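Enoyl-CoA hydratase/isomerase (Mycobacterium abscessus, PDB 3QXZ) probably catalyses the hydration or double-bond isomerisation of enoyl-CoA thioesters, acting as a trimer of crotonase-fold subunits. Local coordinates at residues 118-121 and 122-125; 146-149 and 150-154; 171-174 and 175-179; 197-200 and 201-205. All coordinates share one frame; numbering follows the deposited sequence.

Contact 1 (118-121 and 122-125); sequences LHAD and IRIL
In the turn that carries helix 112-117 into strand 122-126 of the central crotonase-fold sheet, the side chain of Arg123 folds back onto Leu118 and Ala120. Arg123 NH1 donates to Ala120 O at 2.8 Å. The bond is bent (N-H...O angle 147°), its donor standing above the carbonyl plane rather than on a lone pair, while the oxygen sits near the guanidinium edge. One face of the guanidinium rests over Leu118 CA, which is 3.5 Å from Arg123 NH1. A bend at chi3 (-63°) turns the end of the arginine back in this way and leaves its NE 3.9 Å from Leu118 CD2. A water donates to Leu118 O at 2.7 Å and weakly accepts from Arg123 NH2. NH1 also bonds to Ala117 O and NE to Leu179 O, so backbone carbonyls grip much of this buried charge. Asp121 turns elsewhere, its carboxylate bridging to Lys213 and bonding to Val101 N and Trp217 NE1. Strand 101-105 flanks the turn, with Val101 and Ala103 against Ala120; Leu153 of helix 151-165 covers Leu118 and Arg123, and Ala157 of the second subunit packs on Arg123.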
loop_
_atom_site.group_PDB
_atom_site.type_symbol
_atom_site.label_atom_id
_atom_site.label_comp_id
_atom_site.label_asym_id
_atom_site.label_seq_id
_atom_site.Cartn_x
_atom_site.Cartn_y
_atom_site.Cartn_z
ATOM N N LEU A 118 9.745 -12.204 -1.374
ATOM C CA LEU A 118 8.510 -11.409 -1.371
ATOM C C LEU A 118 7.247 -12.269 -1.350
ATOM O O LEU A 118 6.164 -11.736 -1.138
ATOM C CB LEU A 118 8.460 -10.441 -2.549
ATOM C CG LEU A 118 9.554 -9.383 -2.629
ATOM C CD1 LEU A 118 9.298 -8.521 -3.873
ATOM C CD2 LEU A 118 9.663 -8.501 -1.361
ATOM N N HIS A 119 7.355 -13.591 -1.557
ATOM C CA HIS A 119 6.156 -14.441 -1.468
ATOM C C HIS A 119 5.755 -14.692 -0.025
ATOM O O HIS A 119 4.607 -15.078 0.225
ATOM C CB HIS A 119 6.383 -15.798 -2.121
ATOM C CG HIS A 119 6.550 -15.749 -3.600
ATOM N ND1 HIS A 119 6.727 -16.890 -4.343
ATOM C CD2 HIS A 119 6.562 -14.712 -4.468
ATOM C CE1 HIS A 119 6.836 -16.558 -5.621
ATOM N NE2 HIS A 119 6.746 -15.246 -5.723
ATOM N N ALA A 120 6.691 -14.547 0.917
ATOM C CA ALA A 120 6.413 -14.865 2.318
ATOM C C ALA A 120 5.432 -13.860 2.935
ATOM O O ALA A 120 5.313 -12.712 2.481
ATOM C CB ALA A 120 7.711 -14.901 3.142
ATOM N N ASP A 121 4.718 -14.293 3.971
ATOM C CA ASP A 121 3.815 -13.381 4.683
ATOM C C ASP A 121 4.569 -12.273 5.395
ATOM O O ASP A 121 4.122 -11.119 5.440
ATOM C CB ASP A 121 2.997 -14.181 5.691
ATOM C CG ASP A 121 2.214 -15.283 5.044
ATOM O OD1 ASP A 121 1.472 -14.981 4.077
ATOM O OD2 ASP A 121 2.342 -16.451 5.478
ATOM N N ILE A 122 5.706 -12.654 5.962
ATOM C CA ILE A 122 6.454 -11.814 6.897
ATOM C C ILE A 122 7.936 -11.942 6.533
ATOM O O ILE A 122 8.410 -13.041 6.212
ATOM C CB ILE A 122 6.198 -12.302 8.339
ATOM C CG1 ILE A 122 4.710 -12.124 8.711
ATOM C CG2 ILE A 122 7.158 -11.611 9.365
ATOM C CD1 ILE A 122 4.224 -13.005 9.915
ATOM N N ARG A 123 8.656 -10.822 6.546
ATOM C CA ARG A 123 10.103 -10.799 6.281
ATOM C C ARG A 123 10.844 -10.094 7.408
ATOM O O ARG A 123 10.472 -8.998 7.824
ATOM C CB ARG A 123 10.416 -10.075 4.961
ATOM C CG ARG A 123 10.326 -10.972 3.733
ATOM C CD ARG A 123 10.275 -10.187 2.401
ATOM N NE ARG A 123 9.070 -9.358 2.354
ATOM C CZ ARG A 123 7.843 -9.833 2.207
ATOM N NH1 ARG A 123 7.618 -11.132 1.982
ATOM N NH2 ARG A 123 6.833 -8.998 2.320
ATOM N N ILE A 124 11.916 -10.739 7.859
ATOM C CA ILE A 124 12.865 -10.111 8.777
ATOM C C ILE A 124 14.185 -10.082 8.026
ATOM O O ILE A 124 14.655 -11.138 7.556
ATOM C CB ILE A 124 12.983 -10.914 10.087
ATOM C CG1 ILE A 124 11.614 -10.985 10.790
ATOM C CG2 ILE A 124 14.043 -10.271 11.019
ATOM C CD1 ILE A 124 11.645 -11.882 12.050
ATOM N N LEU A 125 14.761 -8.882 7.880
ATOM C CA LEU A 125 15.988 -8.695 7.079
ATOM C C LEU A 125 17.208 -8.331 7.916
ATOM O O LEU A 125 17.115 -7.588 8.892
ATOM C CB LEU A 125 15.781 -7.631 5.975
ATOM C CG LEU A 125 15.265 -8.104 4.614
ATOM C CD1 LEU A 125 13.890 -8.761 4.699
ATOM C CD2 LEU A 125 15.208 -6.911 3.632
HETATM O O HOH W 1 4.715 -9.932 0.267
#

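Contact 2 (146-149 and 150-154); sequences AHWT and LPRLV
Trp148 and Arg152 stack across the break between helices 146-149 and 151-165. The guanidinium lies flat on one face of the indole, with the planes 17° apart and the centres separated by 3.6 Å. It sits over the five-membered ring as a cation-pi pair, with Arg152 CZ 3.2 Å from Trp148 NE1, while the methylene CD of Arg152 makes a CH-pi contact over the six-membered ring. With chi1 at -178°, the indole of Trp148 points away from its own N and lies where the arginine, extended from CG to NE, can cover it. The same guanidinium also satisfies a backbone acceptor: NH1 of Arg152 donates to Trp148 O at 2.9 Å, with the oxygen in the guanidinium plane and an N-H...O angle of 156°. Arg152 NE has a weak hydrogen bond to Gln220 OE1 of the same chain.

Several other backbone groups pair within the turns. Leu150 N donates to Ala146 O at 3.1 Å, and Arg152 N gives Thr149 O only a weak bond. Leu150 O accepts from both Leu153 N and Val154 N. Pro151 has no N-H to offer; its CD packs 3.4 Å from His147 O instead. Thr149 OG1 bonds weakly to Leu145 O, and His147 ND1 bonds to Glu233 of the third subunit. Arg152 thus ties the last turn of one helix to the first of the next twice, through its edge to a carbonyl and through its face to an aromatic ring, a pairing that probably helps to stabilise its positive charge beside the trimer interface.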
loop_
_atom_site.group_PDB
_atom_site.type_symbol
_atom_site.label_atom_id
_atom_site.label_comp_id
_atom_site.label_asym_id
_atom_site.label_seq_id
_atom_site.Cartn_x
_atom_site.Cartn_y
_atom_site.Cartn_z
ATOM N N ALA A 146 6.973 -10.385 -8.861
ATOM C CA ALA A 146 7.354 -9.122 -8.227
ATOM C C ALA A 146 6.522 -7.942 -8.695
ATOM O O ALA A 146 6.317 -6.982 -7.936
ATOM C CB ALA A 146 8.810 -8.832 -8.486
ATOM N N HIS A 147 6.035 -7.950 -9.938
ATOM C CA HIS A 147 5.200 -6.833 -10.426
ATOM C C HIS A 147 3.890 -6.697 -9.638
ATOM O O HIS A 147 3.265 -5.637 -9.688
ATOM C CB HIS A 147 4.855 -6.980 -11.923
ATOM C CG HIS A 147 6.039 -6.947 -12.855
ATOM N ND1 HIS A 147 6.803 -8.064 -13.131
ATOM C CD2 HIS A 147 6.553 -5.941 -13.609
ATOM C CE1 HIS A 147 7.754 -7.738 -14.006
ATOM N NE2 HIS A 147 7.630 -6.455 -14.312
ATOM N N TRP A 148 3.473 -7.796 -9.002
ATOM C CA TRP A 148 2.240 -7.878 -8.238
ATOM C C TRP A 148 2.481 -7.799 -6.721
ATOM O O TRP A 148 1.758 -7.074 -6.007
ATOM C CB TRP A 148 1.562 -9.211 -8.630
ATOM C CG TRP A 148 0.232 -9.503 -8.004
ATOM C CD1 TRP A 148 -0.991 -9.115 -8.463
ATOM C CD2 TRP A 148 0.006 -10.244 -6.811
ATOM N NE1 TRP A 148 -1.970 -9.541 -7.583
ATOM C CE2 TRP A 148 -1.392 -10.254 -6.580
ATOM C CE3 TRP A 148 0.841 -10.929 -5.928
ATOM C CZ2 TRP A 148 -1.961 -10.905 -5.483
ATOM C CZ3 TRP A 148 0.261 -11.588 -4.840
ATOM C CH2 TRP A 148 -1.131 -11.564 -4.643
ATOM N N THR A 149 3.486 -8.509 -6.211
ATOM C CA THR A 149 3.730 -8.494 -4.762
ATOM C C THR A 149 4.273 -7.140 -4.322
ATOM O O THR A 149 3.890 -6.631 -3.257
ATOM C CB THR A 149 4.739 -9.563 -4.325
ATOM O OG1 THR A 149 5.948 -9.363 -5.078
ATOM C CG2 THR A 149 4.197 -10.992 -4.533
ATOM N N LEU A 150 5.145 -6.531 -5.111
ATOM C CA LEU A 150 5.889 -5.387 -4.584
ATOM C C LEU A 150 5.040 -4.124 -4.359
ATOM O O LEU A 150 5.137 -3.530 -3.287
ATOM C CB LEU A 150 7.144 -5.099 -5.434
ATOM C CG LEU A 150 8.100 -4.052 -4.855
ATOM C CD1 LEU A 150 8.591 -4.418 -3.450
ATOM C CD2 LEU A 150 9.279 -3.889 -5.824
ATOM N N PRO A 151 4.198 -3.710 -5.326
ATOM C CA PRO A 151 3.379 -2.516 -5.026
ATOM C C PRO A 151 2.411 -2.751 -3.858
ATOM O O PRO A 151 2.020 -1.782 -3.180
ATOM C CB PRO A 151 2.637 -2.237 -6.345
ATOM C CG PRO A 151 2.643 -3.570 -7.076
ATOM C CD PRO A 151 3.981 -4.202 -6.704
ATOM N N ARG A 152 2.050 -4.008 -3.606
ATOM C CA ARG A 152 1.157 -4.352 -2.486
ATOM C C ARG A 152 1.880 -4.275 -1.145
ATOM O O ARG A 152 1.227 -4.412 -0.102
ATOM C CB ARG A 152 0.551 -5.729 -2.707
ATOM C CG ARG A 152 -0.602 -5.690 -3.680
ATOM C CD ARG A 152 -1.068 -7.103 -4.128
ATOM N NE ARG A 152 -2.211 -6.991 -5.028
ATOM C CZ ARG A 152 -2.136 -6.592 -6.288
ATOM N NH1 ARG A 152 -0.956 -6.352 -6.857
ATOM N NH2 ARG A 152 -3.228 -6.420 -6.999
ATOM N N LEU A 153 3.189 -4.035 -1.151
ATOM C CA LEU A 153 3.968 -3.796 0.063
ATOM C C LEU A 153 4.292 -2.314 0.226
ATOM O O LEU A 153 4.145 -1.762 1.310
ATOM C CB LEU A 153 5.278 -4.591 -0.003
ATOM C CG LEU A 153 5.105 -6.103 0.011
ATOM C CD1 LEU A 153 6.369 -6.815 -0.417
ATOM C CD2 LEU A 153 4.669 -6.510 1.438
ATOM N N VAL A 154 4.797 -1.688 -0.836
ATOM C CA VAL A 154 5.499 -0.408 -0.728
ATOM C C VAL A 154 4.850 0.706 -1.535
ATOM O O VAL A 154 5.334 1.847 -1.487
ATOM C CB VAL A 154 6.989 -0.528 -1.157
ATOM C CG1 VAL A 154 7.731 -1.508 -0.257
ATOM C CG2 VAL A 154 7.128 -0.919 -2.646
#

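Contact 3 (171-174 and 175-179); sequences AQRA and VETGL. With K (potassium ion), chain E.
Gln172 and Glu176, one turn apart on helix 171-177, are joined by NE2 of Gln172 donating to OE2 of Glu176 at 3.0 Å. The bond is fairly straight (160°); it lies in the amide plane of the glutamine and meets the oxygen on its anti side, tilted out of the carboxylate plane, with amide and carboxylate nearly perpendicular. Bending Gln172 at chi2 (66°) swings its amide over the extended glutamate. The carbonyl of Glu176 faces the other way and binds a potassium ion at 2.9 Å from Glu176 O; three waters and the same carbonyl of each of the two other subunits complete the six-fold coordination. Thr177 grips Arg173 O twice, through its N and, at 2.9 Å, through OG1, the two donors approaching from opposite faces of the carbonyl.

The helix then ends in a Schellman motif at Gly178, whose positive phi (101°) lets the chain turn back. Leu179 N and Gly178 N reach Ala174 O in weak bonds, and Gly178 N also bonds to Val175 O at 3.2 Å. The hydrophobic pair expected of this motif is present, with Ala174 CB 4.1 Å from Leu179 CD2. Outward from there, Leu125 of strand 122-126 lies against Ala171 and Ala174, Cys183 of strand 182-184 touches Val175, and Val154 of helix 151-165 packs on Thr177 and Leu179.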
loop_
_atom_site.group_PDB
_atom_site.type_symbol
_atom_site.label_atom_id
_atom_site.label_comp_id
_atom_site.label_asym_id
_atom_site.label_seq_id
_atom_site.Cartn_x
_atom_site.Cartn_y
_atom_site.Cartn_z
ATOM N N ALA A 171 18.167 -2.861 4.473
ATOM C CA ALA A 171 17.150 -3.443 5.348
ATOM C C ALA A 171 16.284 -2.387 6.016
ATOM O O ALA A 171 15.061 -2.544 6.136
ATOM C CB ALA A 171 17.802 -4.315 6.420
ATOM N N GLN A 172 16.919 -1.299 6.460
ATOM C CA GLN A 172 16.172 -0.206 7.103
ATOM C C GLN A 172 15.147 0.425 6.153
ATOM O O GLN A 172 14.012 0.677 6.541
ATOM C CB GLN A 172 17.120 0.855 7.713
ATOM C CG GLN A 172 16.397 2.045 8.363
ATOM C CD GLN A 172 15.578 1.686 9.606
ATOM O OE1 GLN A 172 15.827 0.667 10.275
ATOM N NE2 GLN A 172 14.599 2.538 9.930
ATOM N N ARG A 173 15.552 0.690 4.911
ATOM C CA ARG A 173 14.592 1.229 3.964
ATOM C C ARG A 173 13.480 0.219 3.656
ATOM O O ARG A 173 12.330 0.619 3.482
ATOM C CB ARG A 173 15.257 1.730 2.687
ATOM C CG ARG A 173 14.322 2.597 1.871
ATOM C CD ARG A 173 14.889 2.923 0.517
ATOM N NE ARG A 173 13.894 3.681 -0.223
ATOM C CZ ARG A 173 13.945 3.889 -1.531
ATOM N NH1 ARG A 173 14.943 3.364 -2.249
ATOM N NH2 ARG A 173 12.983 4.607 -2.112
ATOM N N ALA A 174 13.809 -1.073 3.642
ATOM C CA ALA A 174 12.788 -2.103 3.452
ATOM C C ALA A 174 11.736 -2.049 4.557
ATOM O O ALA A 174 10.533 -2.199 4.290
ATOM C CB ALA A 174 13.436 -3.465 3.369
ATOM N N VAL A 175 12.155 -1.828 5.803
ATOM C CA VAL A 175 11.192 -1.698 6.890
ATOM C C VAL A 175 10.408 -0.399 6.772
ATOM O O VAL A 175 9.186 -0.401 6.914
ATOM C CB VAL A 175 11.887 -1.770 8.274
ATOM C CG1 VAL A 175 10.902 -1.500 9.390
ATOM C CG2 VAL A 175 12.560 -3.115 8.463
ATOM N N GLU A 176 11.099 0.711 6.498
ATOM C CA GLU A 176 10.442 2.027 6.400
ATOM C C GLU A 176 9.341 2.045 5.343
ATOM O O GLU A 176 8.312 2.683 5.522
ATOM C CB GLU A 176 11.460 3.129 6.080
ATOM C CG GLU A 176 12.415 3.413 7.240
ATOM C CD GLU A 176 13.619 4.228 6.828
ATOM O OE1 GLU A 176 13.780 4.480 5.609
ATOM O OE2 GLU A 176 14.411 4.606 7.736
ATOM N N THR A 177 9.556 1.318 4.250
ATOM C CA THR A 177 8.621 1.349 3.125
ATOM C C THR A 177 7.533 0.280 3.169
ATOM O O THR A 177 6.574 0.377 2.421
ATOM C CB THR A 177 9.364 1.219 1.794
ATOM O OG1 THR A 177 10.095 -0.011 1.768
ATOM C CG2 THR A 177 10.295 2.417 1.587
ATOM N N GLY A 178 7.672 -0.701 4.054
ATOM C CA GLY A 178 6.683 -1.757 4.186
ATOM C C GLY A 178 7.037 -3.067 3.512
ATOM O O GLY A 178 6.249 -4.023 3.578
ATOM N N LEU A 179 8.207 -3.147 2.881
ATOM C CA LEU A 179 8.639 -4.402 2.251
ATOM C C LEU A 179 8.910 -5.473 3.303
ATOM O O LEU A 179 8.620 -6.662 3.099
ATOM C CB LEU A 179 9.888 -4.142 1.394
ATOM C CG LEU A 179 10.412 -5.310 0.540
ATOM C CD1 LEU A 179 11.107 -4.792 -0.716
ATOM C CD2 LEU A 179 11.339 -6.279 1.298
HETATM K K K E . 5.709 3.909 5.380
HETATM O O HOH W 2 6.767 4.454 2.861
HETATM O O HOH W 3 3.247 5.200 5.966
HETATM O O HOH W 4 5.711 1.189 6.095
#

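Contact 4 (197-200 and 201-205)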
loop_
_atom_site.group_PDB
_atom_site.type_symbol
_atom_site.label_atom_id
_atom_site.label_comp_id
_atom_site.label_asym_id
_atom_site.label_seq_id
_atom_site.Cartn_x
_atom_site.Cartn_y
_atom_site.Cartn_z
ATOM N N ALA A 197 7.645 -17.747 14.907
ATOM C CA ALA A 197 7.045 -18.990 14.445
ATOM C C ALA A 197 6.529 -19.847 15.589
ATOM O O ALA A 197 5.421 -20.378 15.505
ATOM C CB ALA A 197 8.043 -19.790 13.589
ATOM N N HIS A 198 7.328 -19.983 16.645
ATOM C CA HIS A 198 6.888 -20.797 17.777
ATOM C C HIS A 198 5.720 -20.173 18.535
ATOM O O HIS A 198 4.856 -20.902 19.039
ATOM C CB HIS A 198 8.073 -21.151 18.681
ATOM C CG HIS A 198 8.937 -22.230 18.103
ATOM N ND1 HIS A 198 8.512 -23.536 17.976
ATOM C CD2 HIS A 198 10.178 -22.184 17.562
ATOM C CE1 HIS A 198 9.467 -24.255 17.414
ATOM N NE2 HIS A 198 10.485 -23.457 17.144
ATOM N N ASP A 199 5.655 -18.839 18.568
ATOM C CA ASP A 199 4.491 -18.177 19.139
ATOM C C ASP A 199 3.211 -18.453 18.335
ATOM O O ASP A 199 2.159 -18.666 18.926
ATOM C CB ASP A 199 4.729 -16.674 19.272
ATOM C CG ASP A 199 3.522 -15.950 19.796
ATOM O OD1 ASP A 199 3.125 -16.156 20.973
ATOM O OD2 ASP A 199 2.921 -15.202 19.001
ATOM N N ILE A 200 3.302 -18.458 17.002
ATOM C CA ILE A 200 2.151 -18.844 16.196
ATOM C C ILE A 200 1.775 -20.307 16.475
ATOM O O ILE A 200 0.598 -20.627 16.710
ATOM C CB ILE A 200 2.409 -18.641 14.664
ATOM C CG1 ILE A 200 2.537 -17.155 14.342
ATOM C CG2 ILE A 200 1.282 -19.232 13.829
ATOM C CD1 ILE A 200 3.179 -16.874 12.991
ATOM N N ALA A 201 2.779 -21.186 16.483
ATOM C CA ALA A 201 2.506 -22.618 16.641
ATOM C C ALA A 201 1.853 -22.916 17.981
ATOM O O ALA A 201 0.983 -23.786 18.069
ATOM C CB ALA A 201 3.767 -23.421 16.502
ATOM N N THR A 202 2.250 -22.172 19.007
ATOM C CA THR A 202 1.716 -22.380 20.356
ATOM C C THR A 202 0.396 -21.642 20.566
ATOM O O THR A 202 -0.580 -22.227 21.045
ATOM C CB THR A 202 2.743 -21.918 21.387
ATOM O OG1 THR A 202 3.944 -22.671 21.176
ATOM C CG2 THR A 202 2.226 -22.159 22.818
ATOM N N ASN A 203 0.345 -20.363 20.192
ATOM C CA ASN A 203 -0.714 -19.476 20.662
ATOM C C ASN A 203 -1.745 -19.040 19.649
ATOM O O ASN A 203 -2.702 -18.354 20.024
ATOM C CB ASN A 203 -0.102 -18.249 21.327
ATOM C CG ASN A 203 0.673 -18.620 22.563
ATOM O OD1 ASN A 203 0.148 -19.294 23.449
ATOM N ND2 ASN A 203 1.924 -18.230 22.608
ATOM N N VAL A 204 -1.580 -19.458 18.393
ATOM C CA VAL A 204 -2.543 -19.103 17.339
ATOM C C VAL A 204 -3.244 -20.378 16.877
ATOM O O VAL A 204 -2.595 -21.389 16.596
ATOM C CB VAL A 204 -1.827 -18.405 16.163
ATOM C CG1 VAL A 204 -2.770 -18.236 14.951
ATOM C CG2 VAL A 204 -1.241 -17.055 16.621
ATOM N N ALA A 205 -4.572 -20.356 16.823
ATOM C CA ALA A 205 -5.318 -21.573 16.463
ATOM C C ALA A 205 -5.013 -21.975 15.012
ATOM O O ALA A 205 -4.903 -21.103 14.141
ATOM C CB ALA A 205 -6.815 -21.372 16.654
#
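The end of helix 186-203 is held by four successive i to i+4 bonds, from Ala201 N - Ala197 O at 2.9 Å to Val204 N - Ile200 O at 3.0 Å. Side chains add two more bonds to this ladder. Thr202 OG1 donates to His198 O at 2.9 Å, joining the Thr202 backbone N on that oxygen from the opposite face of the carbonyl plane; with OG1 beside its own backbone N (chi1 -59°), the hydroxyl lies back along the helix. One residue on, Asn203 ND2 donates to Asp199 OD1 at 2.9 Å. That bond lies in the asparagine amide plane but comes down on the carboxylate from above, the two flat groups being turned 52° against each other. Asp199 OD2 forms a salt bridge with Arg137 of the second subunit; the carboxylate thus ties the helix end to the neighbouring subunit.

On the buried side Ile200 and Val204 lie alongside one another, pointing the same way, with CG2 of Ile200 4.0 Å from CB of Val204. Val54 of strand 54-59 touches Ile200, while Thr165 and Leu164 of the second subunit pack on Ile200 and Val204 respectively. Val204 is the first residue to leave helical angles and Ala205 occupies the N-cap position of helix 206-222, making this a helix-to-helix junction set against a neighbouring subunit of the crotonase-family trimer.

Contacts 1, 2 and 3 form one cluster. The centre of contact 1 lies about 12 Å from that of contact 2 and about 11 Å from that of contact 3. The start of helix 151-165 packs on both contacts 1 and 3, with Leu118 CD2 3.8 Å from Leu153 CD1 and Val154 CG1 3.6 Å from Leu179 N. Contacts 1 and 3 also meet directly through Arg123 NE and Leu179 O at 2.8 Å, a probable hydrogen bond. Contact 4 touches none of the others; contact 1 comes nearest (about 17 Å between centres, 5 Å between nearest atoms), with contacts 3 and 2 about 25 and 27 Å away between centres. All four touch the second subunit. Contact 3's potassium ion joins the three subunits.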